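Local coordinates for programmed Cell Death Protein 5 Homolog (Leishmania major, PDB 6VMT) that belongs to the PDCD5 family of programmed cell death proteins and probably binds DNA, at residues E37-A42 / H69-V74. Sequence-based numbering, arbitrary orientation.
Sequences ENMLRA and HIIQAV
Ile71 meets Met39 and Leu40 where two helices of the PDCD5-family helical fold, 12-43 and 46-75, come together near their C-terminal ends. The contact is small, burying 158 Å² over both sides, and wholly apolar, with no hydrogen bond between the segments. The backbones come nearest at Met39 and Ile71, whose CA atoms are 7.2 Å apart. Ile71 gives up the largest area, and its two branches divide the work. Its CG2 methyl lies anti to the backbone N, on the side of Met39, and sits 4.1 Å from Met39 SD. The longer branch serves Leu40.

Met39 starts with CG anti to its carbonyl carbon (chi1 -78°) and stays extended beyond it, which lays the thioether across the isoleucine at about a right angle. The sulfur, and not the terminal methyl, makes the closest approach. Further along helix 46-75, Met39 also touches Gln75, while Leu40 packs against Glu67, one turn before Ile71.

Ile70 also points toward segment 37-42, its CG2 lying 4.8 Å from Leu40 CD2; it touches Val44, just after helix 12-43, and Leu91 of helix 85-103, and thus links this apolar patch to the third helix. Nearby, a salt bridge from Glu37 OE2 to Lys53 NZ also joins helices 12-43 and 46-75. Leu40 is the buried member of the trio. Its CB does not aim directly at the other helix, but its CD2 methyl reaches over to it, standing 4.4 Å from Ile71 CD1 and 4.2 Å from Ile71 CG1.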
# COMPACT_ATOMS: atom_id res chain seq x y z
N GLU A 37 -2.45 -2.34 -6.46
CA GLU A 37 -3.31 -1.33 -7.13
C GLU A 37 -4.63 -2.02 -7.44
O GLU A 37 -5.68 -1.35 -7.33
CB GLU A 37 -2.65 -0.72 -8.37
CG GLU A 37 -1.69 0.42 -8.03
CD GLU A 37 -2.30 1.67 -7.41
OE1 GLU A 37 -2.53 1.70 -6.17
OE2 GLU A 37 -2.53 2.65 -8.15
N ASN A 38 -4.58 -3.31 -7.76
CA ASN A 38 -5.79 -4.10 -8.10
C ASN A 38 -6.60 -4.34 -6.83
O ASN A 38 -7.82 -4.21 -6.86
CB ASN A 38 -5.44 -5.45 -8.74
CG ASN A 38 -4.95 -5.32 -10.17
OD1 ASN A 38 -4.93 -4.23 -10.74
ND2 ASN A 38 -4.54 -6.44 -10.73
N MET A 39 -5.94 -4.73 -5.76
CA MET A 39 -6.60 -5.04 -4.48
C MET A 39 -7.40 -3.81 -4.05
O MET A 39 -8.56 -3.97 -3.72
CB MET A 39 -5.55 -5.45 -3.46
CG MET A 39 -5.05 -6.85 -3.62
SD MET A 39 -4.07 -7.31 -2.17
CE MET A 39 -3.32 -8.91 -2.53
N LEU A 40 -6.87 -2.60 -4.18
CA LEU A 40 -7.57 -1.34 -3.82
C LEU A 40 -8.65 -1.00 -4.83
O LEU A 40 -9.63 -0.41 -4.39
CB LEU A 40 -6.59 -0.17 -3.76
CG LEU A 40 -5.60 -0.21 -2.61
CD1 LEU A 40 -4.65 0.96 -2.72
CD2 LEU A 40 -6.32 -0.17 -1.27
N ARG A 41 -8.47 -1.25 -6.12
CA ARG A 41 -9.54 -0.97 -7.13
C ARG A 41 -10.81 -1.72 -6.71
O ARG A 41 -11.88 -1.13 -6.77
CB ARG A 41 -9.17 -1.40 -8.55
CG ARG A 41 -8.30 -0.43 -9.33
CD ARG A 41 -7.48 -1.11 -10.43
NE ARG A 41 -7.23 -0.22 -11.56
CZ ARG A 41 -8.14 0.12 -12.48
NH1 ARG A 41 -9.37 -0.36 -12.42
NH2 ARG A 41 -7.80 0.94 -13.46
N ALA A 42 -10.65 -2.97 -6.25
CA ALA A 42 -11.73 -3.93 -5.94
C ALA A 42 -12.39 -3.64 -4.59
O ALA A 42 -13.60 -3.96 -4.45
CB ALA A 42 -11.15 -5.32 -5.93
N HIS A 69 -4.48 -1.26 6.27
CA HIS A 69 -5.56 -1.71 7.17
C HIS A 69 -6.71 -2.24 6.32
O HIS A 69 -7.20 -3.32 6.64
CB HIS A 69 -6.06 -0.59 8.08
CG HIS A 69 -7.19 -1.02 8.95
ND1 HIS A 69 -7.01 -1.83 10.06
CD2 HIS A 69 -8.51 -0.80 8.84
CE1 HIS A 69 -8.18 -2.06 10.62
NE2 HIS A 69 -9.11 -1.44 9.88
N ILE A 70 -7.14 -1.48 5.32
CA ILE A 70 -8.30 -1.87 4.46
C ILE A 70 -8.00 -3.24 3.87
O ILE A 70 -8.85 -4.09 3.90
CB ILE A 70 -8.53 -0.85 3.36
CG1 ILE A 70 -9.12 0.45 3.91
CG2 ILE A 70 -9.38 -1.45 2.26
CD1 ILE A 70 -9.04 1.59 2.96
N ILE A 71 -6.79 -3.43 3.37
CA ILE A 71 -6.43 -4.70 2.70
C ILE A 71 -6.48 -5.83 3.72
O ILE A 71 -7.17 -6.81 3.45
CB ILE A 71 -5.05 -4.58 2.07
CG1 ILE A 71 -5.10 -3.58 0.93
CG2 ILE A 71 -4.56 -5.94 1.63
CD1 ILE A 71 -3.76 -3.35 0.31
N GLN A 72 -5.74 -5.74 4.82
CA GLN A 72 -5.73 -6.85 5.82
C GLN A 72 -7.18 -7.11 6.24
O GLN A 72 -7.54 -8.26 6.33
CB GLN A 72 -4.77 -6.61 7.00
CG GLN A 72 -5.20 -5.55 8.02
CD GLN A 72 -6.12 -6.00 9.14
OE1 GLN A 72 -6.08 -7.14 9.60
NE2 GLN A 72 -6.95 -5.08 9.62
N ALA A 73 -7.99 -6.06 6.38
CA ALA A 73 -9.36 -6.12 6.94
C ALA A 73 -10.33 -6.80 5.99
O ALA A 73 -11.11 -7.64 6.43
CB ALA A 73 -9.81 -4.72 7.19
N VAL A 74 -10.38 -6.35 4.74
CA VAL A 74 -11.23 -6.95 3.68
C VAL A 74 -10.77 -8.40 3.43
O VAL A 74 -11.57 -9.37 3.56
CB VAL A 74 -11.16 -6.07 2.42
CG1 VAL A 74 -12.00 -6.62 1.30
CG2 VAL A 74 -11.59 -4.64 2.70